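Local coordinates for protein apoptosis regulator Bcl-2 homolog (Fowlpox virus, PDB 5TZP) that inhibits apoptosis of the infected host cell by sequestering and inactivating several proapoptotic Bcl-2 proteins, among them BAK1 and BAX, at residues A[46-51]-A[141-146]; A[81-86]-A[127-132]; A[86-91]-A[135-140]. All coordinates share one frame; numbering follows the deposited sequence.

Contact 1: residues A[46-51]-A[141-146]; sequences YDVLKA and NGIRIY. With SO4 (sulfate ion), chain J.
V48 presses a single methyl onto the 3-10 turn 141-145 and Y146 after it, and the tight half of the contact is built round it. V48 CG1 lies 3.4 Å from I143 O, a carbonyl whose polar need is met inside its own turn by the N-H of Y146. V48 CG1 also sits 3.7 Å from Y146 C and touches I143 CG2 and Y146 CB. It comes forward because it stands anti to the backbone N (chi1 175°). A beta-branched valine suits the place: its two methyls branch at CB, close to the main chain, so CG1 can lie directly on the carbonyl of I143. One residue on, L49 and I143 bring their ends together obliquely, L49 CD1 to I143 CD1 at 3.8 Å. I143 also packs on W88 and I92 of helix 88-105, while L49 reaches M22 and Y26 of helix 14-32.

In the all-helical Bcl-2 fold this is where the tail beyond helix 115-136 is laid back against the start of helix 43-68. Y146 then meets an aromatic side chain of the bound BH3 peptide edge-to-face.

Elsewhere the contact is looser. A water bridges two backbone carbonyls, donating to V48 O at 3.0 Å and to Y146 O at 2.8 Å. R144 barely touches the helix segment; its extended chain carries the guanidinium outward to a sulfate, probably from the crystallisation liquor, which it grips in two nearly straight bonds, NH1 to O4 (2.9 Å) and NH2 to O1 (2.8 Å). NH2 also forms a salt bridge with D42, and NE bonds S45.

Contact 2: residues A[81-86]-A[127-132]; sequences VLEDKI and LSKYRS
The ring of Y130 slides under I86, which lies over one face, the two side chains running past each other in opposite directions. In this Bcl-2 fold the BH1 connection that begins at L82 joins helix 74-81 to helix 88-105, and Y130 reaches it from helix 115-136. I86 CB stands 3.7 Å from the centroid of the Y130 ring, only 7° off the ring normal, a CH-pi contact. I86 CG2 lies over the same face, 3.4 Å from Y130 CD1, and I86 CD1 reaches back to Y130 CB. I86 CG1 runs anti to the backbone N (chi1 -167°), which leaves CG2 between the backbone N and the carbonyl carbon, over the ring. A branched side chain suits this work, since its arms spread across a flat surface together. The opposite face is partly roofed by K129, whose CB lies toward the rim, so the ring is held flat between its chain neighbour and the loop.

The edge of the ring faces backbone. L82 O lies in the ring plane and accepts a 2.8 Å hydrogen bond from Y130 OH, with the hydroxyl 39° above the carbonyl plane. This carbonyl belongs to the residue that leaves helix 74-81, and a tyrosine is long enough to supply a donor there. L82 also gives apolar cover, its CB beside Y130 CE2 at 4.1 Å, before packing on I94 and A125.

K129, extended beyond CG, runs side by side with exposed E83 and in the same direction. K129 NZ makes only a weak bond to E83 O, at 3.5 Å, and E83 OE2 stays 5.3 Å from K129 NZ. K85 N comes within 3.2 Å of Y130 OH, but the angle is too poor for a hydrogen bond.

Contact 3: residues A[86-91]-A[135-140]; sequences INWGRI and IDQDYW
Hydrogen bonding across the contact rests on W88 and Q137. The indole NE1 of W88 donates to Q137 OE1 at 2.9 Å, almost straight (171°), and the oxygen lies in the indole plane; relative to the amide, the donor sits 44° above the carbonyl plane. The glutamine reaches this position by bending at chi2, which swings its amide past the indole. Tryptophan suits a buried place like this because it pairs a large apolar surface with one N-H, and the glutamine satisfies that N-H. Another oxygen, Y139 O, makes only a van der Waals contact at the edge of the indole, 3.4 Å from W88 CZ2.

Each segment also has capping bonds of its own. N87 is the N-cap of helix 88-105: its OD1 accepts from R90 N at 2.8 Å. The residues N87 to R90 spell the NWGR signature of the BH1 motif. Outside the two segments, R90 forms a salt bridge to an acidic side chain of the bound BH3 peptide, and N87 ND2 hydrogen-bonds an acidic side chain of the same peptide. In the other segment, D138 takes a positive phi in the Schellman motif that ends helix 115-136, with D138 N bonded to I135 O.

Apolar and aromatic contacts fill the rest. W88 and W140 cross at about a right angle along their lengths, their ring planes 45° apart, with W88 CZ3 on W140 CE3 at 3.6 Å. I91 CG2 adds a lighter touch to W140 CZ3 at 4.3 Å and, from within its own segment, I91 sets CD1 over one face of W88, toward the rim.

The two tryptophans join three helices: W88 of helix 88-105 also meets W133 of helix 115-136, whereas W140 sets its ring edge-to-face with F134, packs on M22 and I23 of helix 14-32, and gives its NE1 to I18 O there.

How the contacts relate
From the N terminus, helix 14-32 leads to helix 43-68, where contact 1 opens; it closes only at 141-146, enclosing 89 residues and fastening the C-terminal tail to that helix. Contacts 2 and 3 both nest inside this loop. Contact 2 starts at 81-86, after helix 74-81, and contact 3 at 86-91; they share I86, and their far segments, 127-132 and 135-140, follow in the same order, so the two loops cross. Together they tie the BH1 region to helix 115-136 and the turn beyond it. Contact 3 touches both others: W88 packs on G142 and Y146, and R90 NH1 probably hydrogen-bonds V81 O. Contacts 1 and 2 do not touch.

Contact 1: residues A[46-51]-A[141-146]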
loop_
_atom_site.group_PDB
_atom_site.type_symbol
_atom_site.label_atom_id
_atom_site.label_comp_id
_atom_site.label_asym_id
_atom_site.label_seq_id
_atom_site.Cartn_x
_atom_site.Cartn_y
_atom_site.Cartn_z
ATOM N N TYR A 46 -10.556 5.868 -4.665
ATOM C CA TYR A 46 -9.606 5.109 -5.501
ATOM C C TYR A 46 -8.734 6.073 -6.256
ATOM O O TYR A 46 -7.501 5.873 -6.323
ATOM C CB TYR A 46 -10.393 4.197 -6.452
ATOM C CG TYR A 46 -9.509 3.368 -7.337
ATOM C CD1 TYR A 46 -8.966 2.177 -6.898
ATOM C CD2 TYR A 46 -9.121 3.844 -8.574
ATOM C CE1 TYR A 46 -8.158 1.404 -7.736
ATOM C CE2 TYR A 46 -8.247 3.099 -9.399
ATOM C CZ TYR A 46 -7.813 1.886 -8.952
ATOM O OH TYR A 46 -6.991 1.039 -9.688
ATOM N N ASP A 47 -9.304 7.095 -6.879
ATOM C CA ASP A 47 -8.486 8.019 -7.664
ATOM C C ASP A 47 -7.519 8.771 -6.780
ATOM O O ASP A 47 -6.385 9.035 -7.191
ATOM C CB ASP A 47 -9.385 8.974 -8.435
ATOM C CG ASP A 47 -9.901 8.404 -9.771
ATOM O OD1 ASP A 47 -9.359 7.357 -10.189
ATOM O OD2 ASP A 47 -10.788 9.119 -10.363
ATOM N N VAL A 48 -7.916 9.084 -5.544
ATOM C CA VAL A 48 -6.967 9.701 -4.608
ATOM C C VAL A 48 -5.815 8.750 -4.279
ATOM O O VAL A 48 -4.640 9.153 -4.286
ATOM C CB VAL A 48 -7.681 10.186 -3.322
ATOM C CG1 VAL A 48 -6.638 10.716 -2.326
ATOM C CG2 VAL A 48 -8.694 11.273 -3.604
ATOM N N LEU A 49 -6.143 7.503 -3.951
ATOM C CA LEU A 49 -5.133 6.480 -3.688
ATOM C C LEU A 49 -4.161 6.376 -4.855
ATOM O O LEU A 49 -2.926 6.347 -4.664
ATOM C CB LEU A 49 -5.835 5.152 -3.389
ATOM C CG LEU A 49 -4.857 3.972 -3.134
ATOM C CD1 LEU A 49 -4.019 4.134 -1.902
ATOM C CD2 LEU A 49 -5.628 2.669 -3.069
ATOM N N LYS A 50 -4.684 6.239 -6.059
ATOM C CA LYS A 50 -3.855 6.051 -7.240
ATOM C C LYS A 50 -2.907 7.213 -7.411
ATOM O O LYS A 50 -1.702 7.063 -7.677
ATOM C CB LYS A 50 -4.805 5.879 -8.444
ATOM C CG LYS A 50 -4.134 5.923 -9.743
ATOM C CD LYS A 50 -5.179 5.558 -10.925
ATOM C CE LYS A 50 -4.793 6.091 -12.271
ATOM N NZ LYS A 50 -5.856 5.695 -13.232
ATOM N N ALA A 51 -3.401 8.438 -7.310
ATOM C CA ALA A 51 -2.552 9.645 -7.477
ATOM C C ALA A 51 -1.477 9.733 -6.388
ATOM O O ALA A 51 -0.311 10.063 -6.658
ATOM C CB ALA A 51 -3.395 10.902 -7.473
ATOM N N ASN A 141 -12.878 6.739 2.828
ATOM C CA ASN A 141 -13.194 8.160 2.750
ATOM C C ASN A 141 -12.107 8.992 3.394
ATOM O O ASN A 141 -11.850 10.131 2.960
ATOM C CB ASN A 141 -14.572 8.410 3.398
ATOM C CG ASN A 141 -15.082 9.749 3.037
ATOM O OD1 ASN A 141 -14.962 10.722 3.839
ATOM N ND2 ASN A 141 -15.645 9.842 1.892
ATOM N N GLY A 142 -11.477 8.489 4.466
ATOM C CA GLY A 142 -10.493 9.302 5.163
ATOM C C GLY A 142 -9.265 9.645 4.340
ATOM O O GLY A 142 -8.582 10.628 4.660
ATOM N N ILE A 143 -9.025 8.901 3.251
ATOM C CA ILE A 143 -7.891 9.182 2.383
ATOM C C ILE A 143 -8.092 10.471 1.608
ATOM O O ILE A 143 -7.145 11.015 1.036
ATOM C CB ILE A 143 -7.611 8.023 1.443
ATOM C CG1 ILE A 143 -6.121 8.015 1.071
ATOM C CG2 ILE A 143 -8.475 8.103 0.188
ATOM C CD1 ILE A 143 -5.735 6.730 0.250
ATOM N N ARG A 144 -9.348 10.973 1.528
ATOM C CA ARG A 144 -9.647 12.115 0.666
ATOM C C ARG A 144 -8.950 13.396 1.099
ATOM O O ARG A 144 -8.914 14.366 0.335
ATOM C CB ARG A 144 -11.130 12.282 0.477
ATOM C CG ARG A 144 -11.779 11.158 -0.256
ATOM C CD ARG A 144 -13.280 11.332 -0.234
ATOM N NE ARG A 144 -13.946 10.234 -0.938
ATOM C CZ ARG A 144 -15.201 10.252 -1.313
ATOM N NH1 ARG A 144 -15.975 11.319 -1.077
ATOM N NH2 ARG A 144 -15.790 9.246 -1.969
ATOM N N ILE A 145 -8.393 13.429 2.309
ATOM C CA ILE A 145 -7.583 14.574 2.706
ATOM C C ILE A 145 -6.356 14.760 1.838
ATOM O O ILE A 145 -5.763 15.843 1.889
ATOM C CB ILE A 145 -7.248 14.496 4.195
ATOM C CG1 ILE A 145 -6.348 13.325 4.547
ATOM C CG2 ILE A 145 -8.547 14.569 5.049
ATOM C CD1 ILE A 145 -5.776 13.408 5.928
ATOM N N TYR A 146 -5.996 13.727 1.082
ATOM C CA TYR A 146 -4.896 13.836 0.132
ATOM C C TYR A 146 -5.323 14.048 -1.276
ATOM O O TYR A 146 -4.470 13.984 -2.191
ATOM C CB TYR A 146 -4.026 12.587 0.208
ATOM C CG TYR A 146 -3.382 12.423 1.584
ATOM C CD1 TYR A 146 -2.819 13.565 2.245
ATOM C CD2 TYR A 146 -3.518 11.323 2.259
ATOM C CE1 TYR A 146 -2.260 13.423 3.543
ATOM C CE2 TYR A 146 -2.957 11.190 3.504
ATOM C CZ TYR A 146 -2.356 12.175 4.112
ATOM O OH TYR A 146 -1.882 11.875 5.394
HETATM S S SO4 J . -19.426 10.081 -2.321
HETATM O O1 SO4 J . -18.453 9.210 -2.930
HETATM O O2 SO4 J . -20.208 10.775 -3.404
HETATM O O3 SO4 J . -20.189 9.166 -1.449
HETATM O O4 SO4 J . -18.867 11.170 -1.503
HETATM O O HOH W 1 -3.999 12.053 -4.198
#

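Contact 2: residues A[81-86]-A[127-132]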
loop_
_atom_site.group_PDB
_atom_site.type_symbol
_atom_site.label_atom_id
_atom_site.label_comp_id
_atom_site.label_asym_id
_atom_site.label_seq_id
_atom_site.Cartn_x
_atom_site.Cartn_y
_atom_site.Cartn_z
ATOM N N VAL A 81 5.840 -1.398 9.435
ATOM C CA VAL A 81 5.322 -0.030 9.318
ATOM C C VAL A 81 4.183 0.185 10.306
ATOM O O VAL A 81 4.066 1.257 10.917
ATOM C CB VAL A 81 4.893 0.243 7.891
ATOM C CG1 VAL A 81 4.236 1.630 7.778
ATOM C CG2 VAL A 81 6.027 0.136 6.881
ATOM N N LEU A 82 3.295 -0.797 10.428
ATOM C CA LEU A 82 2.067 -0.695 11.224
ATOM C C LEU A 82 2.155 -1.272 12.616
ATOM O O LEU A 82 1.118 -1.415 13.260
ATOM C CB LEU A 82 0.955 -1.394 10.455
ATOM C CG LEU A 82 0.681 -0.779 9.119
ATOM C CD1 LEU A 82 -0.372 -1.552 8.415
ATOM C CD2 LEU A 82 0.240 0.669 9.216
ATOM N N GLU A 83 3.348 -1.563 13.145
ATOM C CA GLU A 83 3.396 -2.236 14.424
ATOM C C GLU A 83 2.797 -1.411 15.543
ATOM O O GLU A 83 2.142 -1.962 16.450
ATOM C CB GLU A 83 4.848 -2.606 14.802
ATOM C CG GLU A 83 4.920 -3.468 16.078
ATOM C CD GLU A 83 6.284 -4.030 16.363
ATOM O OE1 GLU A 83 7.212 -3.824 15.524
ATOM O OE2 GLU A 83 6.379 -4.687 17.440
ATOM N N ASP A 84 3.041 -0.091 15.534
ATOM C CA ASP A 84 2.678 0.777 16.656
ATOM C C ASP A 84 1.666 1.837 16.320
ATOM O O ASP A 84 1.023 2.338 17.248
ATOM C CB ASP A 84 3.886 1.581 17.227
ATOM C CG ASP A 84 4.944 0.705 17.810
ATOM O OD1 ASP A 84 4.685 -0.511 18.106
ATOM O OD2 ASP A 84 6.073 1.239 17.995
ATOM N N LYS A 85 1.604 2.286 15.076
ATOM C CA LYS A 85 0.608 3.277 14.723
ATOM C C LYS A 85 0.293 3.249 13.247
ATOM O O LYS A 85 1.089 2.771 12.417
ATOM C CB LYS A 85 1.019 4.679 15.115
ATOM C CG LYS A 85 1.925 5.318 14.263
ATOM C CD LYS A 85 1.931 6.847 14.496
ATOM C CE LYS A 85 2.981 7.479 13.568
ATOM N NZ LYS A 85 3.353 8.910 13.758
ATOM N N ILE A 86 -0.905 3.738 12.908
ATOM C CA ILE A 86 -1.339 3.833 11.531
ATOM C C ILE A 86 -1.679 5.296 11.219
ATOM O O ILE A 86 -2.089 6.076 12.116
ATOM C CB ILE A 86 -2.546 2.911 11.263
ATOM C CG1 ILE A 86 -2.855 2.709 9.788
ATOM C CG2 ILE A 86 -3.848 3.460 11.975
ATOM C CD1 ILE A 86 -3.778 1.539 9.541
ATOM N N LEU A 127 -6.139 -4.445 9.371
ATOM C CA LEU A 127 -7.359 -4.782 10.143
ATOM C C LEU A 127 -7.078 -5.577 11.407
ATOM O O LEU A 127 -7.886 -5.544 12.331
ATOM C CB LEU A 127 -8.420 -5.411 9.259
ATOM C CG LEU A 127 -8.896 -4.581 8.090
ATOM C CD1 LEU A 127 -9.845 -5.411 7.269
ATOM C CD2 LEU A 127 -9.535 -3.271 8.516
ATOM N N SER A 128 -5.904 -6.205 11.503
ATOM C CA SER A 128 -5.611 -6.940 12.716
ATOM C C SER A 128 -5.487 -6.032 13.924
ATOM O O SER A 128 -5.837 -6.454 15.052
ATOM C CB SER A 128 -4.394 -7.839 12.563
ATOM O OG SER A 128 -3.277 -7.029 12.349
ATOM N N LYS A 129 -5.016 -4.818 13.731
ATOM C CA LYS A 129 -4.851 -3.898 14.851
ATOM C C LYS A 129 -5.641 -2.600 14.720
ATOM O O LYS A 129 -5.844 -1.907 15.741
ATOM C CB LYS A 129 -3.362 -3.521 14.935
ATOM C CG LYS A 129 -2.508 -4.703 15.464
ATOM C CD LYS A 129 -1.033 -4.338 15.693
ATOM C CE LYS A 129 -0.321 -5.472 16.524
ATOM N NZ LYS A 129 1.176 -5.289 16.569
ATOM N N TYR A 130 -6.086 -2.234 13.530
ATOM C CA TYR A 130 -6.658 -0.923 13.262
ATOM C C TYR A 130 -8.037 -1.001 12.634
ATOM O O TYR A 130 -8.425 -0.053 11.960
ATOM C CB TYR A 130 -5.725 -0.053 12.422
ATOM C CG TYR A 130 -4.362 0.027 13.042
ATOM C CD1 TYR A 130 -4.100 0.837 14.123
ATOM C CD2 TYR A 130 -3.347 -0.774 12.554
ATOM C CE1 TYR A 130 -2.840 0.870 14.686
ATOM C CE2 TYR A 130 -2.093 -0.734 13.108
ATOM C CZ TYR A 130 -1.877 0.095 14.164
ATOM O OH TYR A 130 -0.652 0.068 14.779
ATOM N N ARG A 131 -8.805 -2.088 12.858
ATOM C CA ARG A 131 -10.154 -2.189 12.268
ATOM C C ARG A 131 -11.076 -1.077 12.730
ATOM O O ARG A 131 -11.761 -0.448 11.904
ATOM C CB ARG A 131 -10.740 -3.585 12.520
ATOM C CG ARG A 131 -12.154 -3.795 12.047
ATOM C CD ARG A 131 -12.758 -5.158 12.460
ATOM N NE ARG A 131 -12.010 -6.286 11.956
ATOM C CZ ARG A 131 -12.226 -6.897 10.786
ATOM N NH1 ARG A 131 -13.208 -6.514 9.949
ATOM N NH2 ARG A 131 -11.458 -7.928 10.469
ATOM N N SER A 132 -11.096 -0.733 14.020
ATOM C CA SER A 132 -11.964 0.340 14.494
ATOM C C SER A 132 -11.553 1.690 13.937
ATOM O O SER A 132 -12.396 2.515 13.543
ATOM C CB SER A 132 -11.913 0.336 16.023
ATOM O OG SER A 132 -12.700 -0.740 16.424
#

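Contact 3: residues A[86-91]-A[135-140]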
loop_
_atom_site.group_PDB
_atom_site.type_symbol
_atom_site.label_atom_id
_atom_site.label_comp_id
_atom_site.label_asym_id
_atom_site.label_seq_id
_atom_site.Cartn_x
_atom_site.Cartn_y
_atom_site.Cartn_z
ATOM N N ILE A 86 -0.905 3.738 12.908
ATOM C CA ILE A 86 -1.339 3.833 11.531
ATOM C C ILE A 86 -1.679 5.296 11.219
ATOM O O ILE A 86 -2.089 6.076 12.116
ATOM C CB ILE A 86 -2.546 2.911 11.263
ATOM C CG1 ILE A 86 -2.855 2.709 9.788
ATOM C CG2 ILE A 86 -3.848 3.460 11.975
ATOM C CD1 ILE A 86 -3.778 1.539 9.541
ATOM N N ASN A 87 -1.511 5.693 9.955
ATOM C CA ASN A 87 -2.029 6.936 9.406
ATOM C C ASN A 87 -2.124 6.761 7.907
ATOM O O ASN A 87 -1.640 5.760 7.368
ATOM C CB ASN A 87 -1.223 8.184 9.826
ATOM C CG ASN A 87 0.194 8.165 9.389
ATOM O OD1 ASN A 87 0.452 7.828 8.207
ATOM N ND2 ASN A 87 1.115 8.620 10.224
ATOM N N TRP A 88 -2.760 7.684 7.214
ATOM C CA TRP A 88 -2.985 7.510 5.800
ATOM C C TRP A 88 -1.701 7.593 5.006
ATOM O O TRP A 88 -1.555 6.868 3.997
ATOM C CB TRP A 88 -4.022 8.507 5.250
ATOM C CG TRP A 88 -5.382 8.083 5.608
ATOM C CD1 TRP A 88 -6.240 8.728 6.520
ATOM C CD2 TRP A 88 -6.117 6.968 5.093
ATOM N NE1 TRP A 88 -7.390 8.021 6.585
ATOM C CE2 TRP A 88 -7.378 6.933 5.745
ATOM C CE3 TRP A 88 -5.816 5.967 4.172
ATOM C CZ2 TRP A 88 -8.308 5.970 5.463
ATOM C CZ3 TRP A 88 -6.767 4.999 3.924
ATOM C CH2 TRP A 88 -7.987 5.023 4.556
ATOM N N GLY A 89 -0.718 8.401 5.385
ATOM C CA GLY A 89 0.549 8.394 4.663
ATOM C C GLY A 89 1.243 7.052 4.713
ATOM O O GLY A 89 1.869 6.646 3.737
ATOM N N ARG A 90 1.191 6.403 5.864
ATOM C CA ARG A 90 1.756 5.074 6.044
ATOM C C ARG A 90 1.049 4.063 5.142
ATOM O O ARG A 90 1.685 3.192 4.521
ATOM C CB ARG A 90 1.759 4.632 7.492
ATOM C CG ARG A 90 2.835 5.427 8.310
ATOM C CD ARG A 90 2.804 5.051 9.728
ATOM N NE ARG A 90 3.784 5.822 10.506
ATOM C CZ ARG A 90 4.501 5.283 11.483
ATOM N NH1 ARG A 90 4.491 3.986 11.768
ATOM N NH2 ARG A 90 5.423 6.087 12.027
ATOM N N ILE A 91 -0.285 4.103 5.141
ATOM C CA ILE A 91 -1.093 3.202 4.292
ATOM C C ILE A 91 -0.731 3.418 2.844
ATOM O O ILE A 91 -0.505 2.454 2.101
ATOM C CB ILE A 91 -2.601 3.407 4.571
ATOM C CG1 ILE A 91 -2.932 2.884 5.952
ATOM C CG2 ILE A 91 -3.439 2.690 3.505
ATOM C CD1 ILE A 91 -4.378 3.306 6.402
ATOM N N ILE A 135 -12.846 1.784 10.224
ATOM C CA ILE A 135 -14.280 2.036 10.157
ATOM C C ILE A 135 -14.570 3.479 10.523
ATOM O O ILE A 135 -15.406 4.166 9.893
ATOM C CB ILE A 135 -15.014 1.045 11.098
ATOM C CG1 ILE A 135 -14.834 -0.378 10.571
ATOM C CG2 ILE A 135 -16.484 1.447 11.258
ATOM C CD1 ILE A 135 -15.218 -1.438 11.601
ATOM N N ASP A 136 -13.883 3.998 11.518
ATOM C CA ASP A 136 -14.138 5.364 11.982
ATOM C C ASP A 136 -13.700 6.435 10.990
ATOM O O ASP A 136 -14.201 7.571 11.022
ATOM C CB ASP A 136 -13.492 5.535 13.358
ATOM C CG ASP A 136 -13.746 6.866 13.917
ATOM O OD1 ASP A 136 -14.930 7.095 14.279
ATOM O OD2 ASP A 136 -12.786 7.665 13.866
ATOM N N GLN A 137 -12.760 6.108 10.113
ATOM C CA GLN A 137 -12.363 6.901 8.982
ATOM C C GLN A 137 -13.410 6.895 7.882
ATOM O O GLN A 137 -13.215 7.500 6.831
ATOM C CB GLN A 137 -11.047 6.413 8.412
ATOM C CG GLN A 137 -9.799 6.755 9.293
ATOM C CD GLN A 137 -9.615 8.226 9.428
ATOM O OE1 GLN A 137 -9.443 8.912 8.423
ATOM N NE2 GLN A 137 -9.593 8.728 10.649
ATOM N N ASP A 138 -14.532 6.208 8.102
ATOM C CA ASP A 138 -15.495 5.882 7.016
ATOM C C ASP A 138 -14.783 5.154 5.876
ATOM O O ASP A 138 -14.889 5.500 4.706
ATOM C CB ASP A 138 -16.291 7.116 6.526
ATOM C CG ASP A 138 -17.381 6.791 5.547
ATOM O OD1 ASP A 138 -17.915 5.625 5.538
ATOM O OD2 ASP A 138 -17.644 7.722 4.730
ATOM N N TYR A 139 -14.015 4.131 6.276
ATOM C CA TYR A 139 -13.291 3.264 5.361
ATOM C C TYR A 139 -12.330 4.140 4.569
ATOM O O TYR A 139 -11.536 4.907 5.132
ATOM C CB TYR A 139 -14.285 2.424 4.532
ATOM C CG TYR A 139 -15.319 1.750 5.365
ATOM C CD1 TYR A 139 -15.046 0.560 6.024
ATOM C CD2 TYR A 139 -16.493 2.366 5.632
ATOM C CE1 TYR A 139 -16.022 -0.061 6.807
ATOM C CE2 TYR A 139 -17.448 1.763 6.431
ATOM C CZ TYR A 139 -17.174 0.565 7.021
ATOM O OH TYR A 139 -18.207 0.018 7.788
ATOM N N TRP A 140 -12.352 4.082 3.245
ATOM C CA TRP A 140 -11.395 4.806 2.408
ATOM C C TRP A 140 -11.716 6.296 2.335
ATOM O O TRP A 140 -10.849 7.046 1.906
ATOM C CB TRP A 140 -11.282 4.194 0.999
ATOM C CG TRP A 140 -10.807 2.783 1.029
ATOM C CD1 TRP A 140 -11.600 1.687 0.995
ATOM C CD2 TRP A 140 -9.464 2.389 1.141
ATOM N NE1 TRP A 140 -10.756 0.568 1.060
ATOM C CE2 TRP A 140 -9.461 0.985 1.165
ATOM C CE3 TRP A 140 -8.251 3.075 1.211
ATOM C CZ2 TRP A 140 -8.254 0.247 1.234
ATOM C CZ3 TRP A 140 -7.080 2.370 1.239
ATOM C CH2 TRP A 140 -7.088 0.957 1.313
#